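Local coordinates for protein bicaudal C homolog 1 (Homo sapiens, PDB 6GY4) that probably binds RNA, most likely messenger RNA, through KH domains, of which this is the N-terminal one, at residues Lys35-Pro47 with Pro60-Ala74. Sequence-based numbering, arbitrary orientation.
Sequences KIMEETNTQIAWP and PHIKVSGKKEDVKEA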
loop_
_atom_site.group_PDB
_atom_site.type_symbol
_atom_site.label_atom_id
_atom_site.label_comp_id
_atom_site.label_asym_id
_atom_site.label_seq_id
_atom_site.Cartn_x
_atom_site.Cartn_y
_atom_site.Cartn_z
ATOM N N LYS A 35 1.877 -0.683 -9.177
ATOM C CA LYS A 35 0.935 0.124 -9.940
ATOM C C LYS A 35 0.509 1.350 -9.145
ATOM O O LYS A 35 0.435 2.455 -9.690
ATOM C CB LYS A 35 -0.280 -0.713 -10.340
ATOM N N ILE A 36 0.232 1.172 -7.851
ATOM C CA ILE A 36 -0.107 2.306 -6.998
ATOM C C ILE A 36 1.095 3.225 -6.833
ATOM O O ILE A 36 0.960 4.455 -6.865
ATOM C CB ILE A 36 -0.629 1.809 -5.639
ATOM C CG1 ILE A 36 -1.852 0.913 -5.834
ATOM C CG2 ILE A 36 -0.964 2.984 -4.725
ATOM C CD1 ILE A 36 -2.343 0.270 -4.568
ATOM N N MET A 37 2.286 2.648 -6.659
ATOM C CA MET A 37 3.489 3.457 -6.492
ATOM C C MET A 37 3.770 4.287 -7.737
ATOM O O MET A 37 4.109 5.471 -7.644
ATOM C CB MET A 37 4.682 2.561 -6.165
ATOM C CG MET A 37 4.698 2.027 -4.747
ATOM S SD MET A 37 6.048 0.862 -4.492
ATOM C CE MET A 37 7.446 1.856 -5.007
ATOM N N GLU A 38 3.643 3.677 -8.917
ATOM C CA GLU A 38 3.844 4.425 -10.153
ATOM C C GLU A 38 2.727 5.437 -10.366
ATOM O O GLU A 38 2.973 6.555 -10.833
ATOM C CB GLU A 38 3.939 3.467 -11.339
ATOM N N GLU A 39 1.491 5.067 -10.019
ATOM C CA GLU A 39 0.361 5.960 -10.249
ATOM C C GLU A 39 0.379 7.142 -9.288
ATOM O O GLU A 39 0.043 8.266 -9.675
ATOM C CB GLU A 39 -0.952 5.193 -10.114
ATOM C CG GLU A 39 -2.023 5.665 -11.069
ATOM C CD GLU A 39 -1.681 5.338 -12.504
ATOM O OE1 GLU A 39 -1.418 4.151 -12.793
ATOM O OE2 GLU A 39 -1.659 6.264 -13.341
ATOM N N THR A 40 0.755 6.908 -8.033
ATOM C CA THR A 40 0.705 7.942 -7.009
ATOM C C THR A 40 2.059 8.577 -6.728
ATOM O O THR A 40 2.113 9.576 -6.006
ATOM C CB THR A 40 0.134 7.366 -5.705
ATOM O OG1 THR A 40 0.930 6.252 -5.283
ATOM C CG2 THR A 40 -1.301 6.904 -5.908
ATOM N N ASN A 41 3.140 8.037 -7.288
ATOM C CA ASN A 41 4.504 8.484 -7.001
ATOM C C ASN A 41 4.796 8.399 -5.504
ATOM O O ASN A 41 5.253 9.355 -4.874
ATOM C CB ASN A 41 4.759 9.896 -7.531
ATOM C CG ASN A 41 6.227 10.146 -7.817
ATOM O OD1 ASN A 41 6.941 9.243 -8.252
ATOM N ND2 ASN A 41 6.688 11.366 -7.564
ATOM N N THR A 42 4.525 7.226 -4.937
ATOM C CA THR A 42 4.700 6.972 -3.515
ATOM C C THR A 42 5.608 5.765 -3.324
ATOM O O THR A 42 5.909 5.027 -4.266
ATOM C CB THR A 42 3.352 6.740 -2.818
ATOM O OG1 THR A 42 2.660 5.664 -3.461
ATOM C CG2 THR A 42 2.494 7.991 -2.890
ATOM N N GLN A 43 6.047 5.570 -2.082
ATOM C CA GLN A 43 6.925 4.470 -1.708
ATOM C C GLN A 43 6.243 3.648 -0.625
ATOM O O GLN A 43 5.857 4.189 0.415
ATOM C CB GLN A 43 8.279 4.990 -1.210
ATOM C CG GLN A 43 8.964 5.954 -2.165
ATOM C CD GLN A 43 10.357 5.499 -2.554
ATOM O OE1 GLN A 43 10.878 4.524 -2.012
ATOM N NE2 GLN A 43 10.966 6.202 -3.501
ATOM N N ILE A 44 6.088 2.350 -0.867
ATOM C CA ILE A 44 5.367 1.470 0.044
ATOM C C ILE A 44 6.352 0.509 0.695
ATOM O O ILE A 44 7.317 0.052 0.071
ATOM C CB ILE A 44 4.241 0.703 -0.680
ATOM C CG1 ILE A 44 3.304 1.680 -1.390
ATOM C CG2 ILE A 44 3.444 -0.137 0.304
ATOM C CD1 ILE A 44 2.243 1.001 -2.222
ATOM N N ALA A 45 6.105 0.205 1.968
ATOM C CA ALA A 45 6.958 -0.694 2.731
ATOM C C ALA A 45 6.091 -1.507 3.679
ATOM O O ALA A 45 5.153 -0.972 4.273
ATOM C CB ALA A 45 8.022 0.085 3.511
ATOM N N TRP A 46 6.406 -2.792 3.817
ATOM C CA TRP A 46 5.631 -3.706 4.647
ATOM C C TRP A 46 6.583 -4.626 5.401
ATOM O O TRP A 46 7.658 -4.957 4.886
ATOM C CB TRP A 46 4.627 -4.513 3.798
ATOM C CG TRP A 46 5.202 -5.303 2.661
ATOM C CD1 TRP A 46 5.749 -6.552 2.724
ATOM C CD2 TRP A 46 5.237 -4.920 1.280
ATOM N NE1 TRP A 46 6.144 -6.960 1.474
ATOM C CE2 TRP A 46 5.841 -5.976 0.569
ATOM C CE3 TRP A 46 4.829 -3.781 0.578
ATOM C CZ2 TRP A 46 6.046 -5.928 -0.810
ATOM C CZ3 TRP A 46 5.033 -3.735 -0.790
ATOM C CH2 TRP A 46 5.636 -4.802 -1.469
ATOM N N PRO A 47 6.207 -5.075 6.627
ATOM C CA PRO A 47 7.050 -5.686 7.668
ATOM C C PRO A 47 8.495 -6.005 7.287
ATOM O O PRO A 47 9.294 -6.305 8.177
ATOM C CB PRO A 47 6.293 -6.986 7.986
ATOM C CG PRO A 47 4.848 -6.728 7.526
ATOM C CD PRO A 47 4.798 -5.334 6.954
ATOM N N PRO A 60 -0.446 -6.439 10.940
ATOM C CA PRO A 60 0.785 -5.702 10.621
ATOM C C PRO A 60 0.513 -4.327 10.027
ATOM O O PRO A 60 -0.641 -3.965 9.783
ATOM C CB PRO A 60 1.477 -6.618 9.608
ATOM C CG PRO A 60 0.342 -7.281 8.905
ATOM C CD PRO A 60 -0.744 -7.472 9.931
ATOM N N HIS A 61 1.573 -3.561 9.782
ATOM C CA HIS A 61 1.477 -2.218 9.233
ATOM C C HIS A 61 2.185 -2.152 7.887
ATOM O O HIS A 61 3.134 -2.897 7.634
ATOM C CB HIS A 61 2.096 -1.185 10.181
ATOM C CG HIS A 61 1.394 -1.075 11.497
ATOM N ND1 HIS A 61 0.235 -0.347 11.659
ATOM C CD2 HIS A 61 1.680 -1.603 12.711
ATOM C CE1 HIS A 61 -0.162 -0.430 12.916
ATOM N NE2 HIS A 61 0.697 -1.186 13.575
ATOM N N ILE A 62 1.709 -1.264 7.015
ATOM C CA ILE A 62 2.468 -0.870 5.839
ATOM C C ILE A 62 2.719 0.627 5.938
ATOM O O ILE A 62 2.065 1.341 6.702
ATOM C CB ILE A 62 1.777 -1.222 4.505
ATOM C CG1 ILE A 62 0.640 -0.248 4.200
ATOM C CG2 ILE A 62 1.300 -2.668 4.505
ATOM C CD1 ILE A 62 0.528 0.085 2.728
ATOM N N LYS A 63 3.681 1.101 5.153
ATOM C CA LYS A 63 4.191 2.460 5.288
ATOM C C LYS A 63 4.272 3.106 3.913
ATOM O O LYS A 63 4.950 2.587 3.020
ATOM C CB LYS A 63 5.558 2.447 5.973
ATOM C CG LYS A 63 6.304 3.761 5.967
ATOM C CD LYS A 63 7.402 3.731 7.017
ATOM C CE LYS A 63 8.625 4.511 6.575
ATOM N NZ LYS A 63 9.395 3.786 5.528
ATOM N N VAL A 64 3.586 4.235 3.746
ATOM C CA VAL A 64 3.517 4.945 2.473
ATOM C C VAL A 64 4.140 6.324 2.653
ATOM O O VAL A 64 3.870 7.008 3.647
ATOM C CB VAL A 64 2.070 5.066 1.964
ATOM C CG1 VAL A 64 2.060 5.379 0.477
ATOM C CG2 VAL A 64 1.294 3.791 2.254
ATOM N N SER A 65 4.959 6.731 1.684
ATOM C CA SER A 65 5.691 7.986 1.746
ATOM C C SER A 65 5.514 8.752 0.443
ATOM O O SER A 65 5.393 8.157 -0.632
ATOM C CB SER A 65 7.186 7.746 2.002
ATOM O OG SER A 65 7.379 6.818 3.056
ATOM N N GLY A 66 5.502 10.073 0.547
ATOM C CA GLY A 66 5.376 10.933 -0.612
ATOM C C GLY A 66 4.632 12.203 -0.250
ATOM O O GLY A 66 4.593 12.602 0.910
ATOM N N LYS A 67 4.045 12.827 -1.267
ATOM C CA LYS A 67 3.256 14.030 -1.042
ATOM C C LYS A 67 2.014 13.705 -0.220
ATOM O O LYS A 67 1.450 12.611 -0.314
ATOM C CB LYS A 67 2.857 14.669 -2.374
ATOM C CG LYS A 67 2.100 15.985 -2.240
ATOM N N LYS A 68 1.599 14.674 0.605
ATOM C CA LYS A 68 0.420 14.504 1.449
ATOM C C LYS A 68 -0.780 14.012 0.652
ATOM O O LYS A 68 -1.515 13.125 1.102
ATOM C CB LYS A 68 0.086 15.825 2.147
ATOM C CG LYS A 68 -1.363 15.940 2.606
ATOM C CD LYS A 68 -1.618 17.250 3.339
ATOM C CE LYS A 68 -2.475 18.206 2.524
ATOM N NZ LYS A 68 -2.645 19.505 3.236
ATOM N N GLU A 69 -0.993 14.574 -0.538
ATOM C CA GLU A 69 -2.136 14.162 -1.344
ATOM C C GLU A 69 -1.915 12.783 -1.953
ATOM O O GLU A 69 -2.838 11.963 -1.995
ATOM C CB GLU A 69 -2.412 15.197 -2.432
ATOM C CG GLU A 69 -2.844 16.549 -1.888
ATOM C CD GLU A 69 -4.089 16.454 -1.030
ATOM O OE1 GLU A 69 -5.008 15.688 -1.393
ATOM O OE2 GLU A 69 -4.157 17.152 0.004
ATOM N N ASP A 70 -0.697 12.508 -2.426
ATOM C CA ASP A 70 -0.420 11.210 -3.032
ATOM C C ASP A 70 -0.481 10.094 -2.000
ATOM O O ASP A 70 -0.997 9.005 -2.282
ATOM C CB ASP A 70 0.944 11.234 -3.715
ATOM C CG ASP A 70 1.007 12.221 -4.859
ATOM O OD1 ASP A 70 -0.065 12.633 -5.346
ATOM O OD2 ASP A 70 2.128 12.584 -5.274
ATOM N N VAL A 71 0.049 10.341 -0.800
ATOM C CA VAL A 71 -0.036 9.350 0.270
ATOM C C VAL A 71 -1.491 9.081 0.627
ATOM O O VAL A 71 -1.887 7.932 0.855
ATOM C CB VAL A 71 0.774 9.818 1.493
ATOM C CG1 VAL A 71 0.523 8.900 2.682
ATOM C CG2 VAL A 71 2.253 9.863 1.160
ATOM N N LYS A 72 -2.312 10.133 0.664
ATOM C CA LYS A 72 -3.727 9.956 0.969
ATOM C C LYS A 72 -4.425 9.126 -0.102
ATOM O O LYS A 72 -5.340 8.352 0.203
ATOM C CB LYS A 72 -4.402 11.320 1.121
ATOM N N GLU A 73 -4.004 9.273 -1.362
ATOM C CA GLU A 73 -4.634 8.523 -2.447
ATOM C C GLU A 73 -4.135 7.086 -2.493
ATOM O O GLU A 73 -4.884 6.176 -2.863
ATOM C CB GLU A 73 -4.377 9.217 -3.782
ATOM C CG GLU A 73 -5.040 10.571 -3.928
ATOM C CD GLU A 73 -4.524 11.331 -5.130
ATOM O OE1 GLU A 73 -3.558 10.852 -5.758
ATOM O OE2 GLU A 73 -5.081 12.405 -5.446
ATOM N N ALA A 74 -2.866 6.863 -2.147
ATOM C CA ALA A 74 -2.360 5.498 -2.087
ATOM C C ALA A 74 -2.991 4.734 -0.932
ATOM O O ALA A 74 -3.290 3.542 -1.059
ATOM C CB ALA A 74 -0.837 5.508 -1.966
HETATM O O HOH W 1 4.348 11.575 -4.008
#
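T42, just after the turn that follows helix 32-40, wedges its side chain between strand 61-65 and helix 68-81. T42 CB comes up to the oxygen of S65, 3.3 Å from S65 O, and T42 CB also lies 3.8 Å from V64 CG1. From there the two branches part. T42 OG1, set between the backbone N and the carbonyl carbon (chi1 56°), donates to T40 OG1 at 2.6 Å and rests against the A74 methyl; CG2 reaches helix 68-81, where it touches D70 CB and O. With an alanine here, T40 OG1 would probably lose this donor, and a gap would be likely to open beside D70, where CG2 had been. I36 CG2 also meets A74 CB, at 3.7 Å; helix segments 35-40 and 68-74, running roughly antiparallel (150°), meet where I36 and T40 face the small A74. Toward the N-terminus of helix 68-81, a water donates to N41 O and to D70 OD2 and accepts from K67 N, tying the turn to the helix start. Beyond T42 the strands pair antiparallel: Q43 and S65 exchange two backbone bonds, while of the A45–K63 pair the bond from K63 N is sound and that from A45 N weak. Between them I44 and V64 form a non-hydrogen-bonded pair. I44 CG2 lies 3.8 Å from I62 CD1, the two side chains running alongside each other, and both isoleucines touch I78 of helix 68-81. With strand 2-8 on the other side of 61-65, this gives the three-stranded antiparallel sheet, order 1-3-2, backed by helices, of the type I KH fold, whose variable loop lies in the disordered link between strands 43-45 and 61-65.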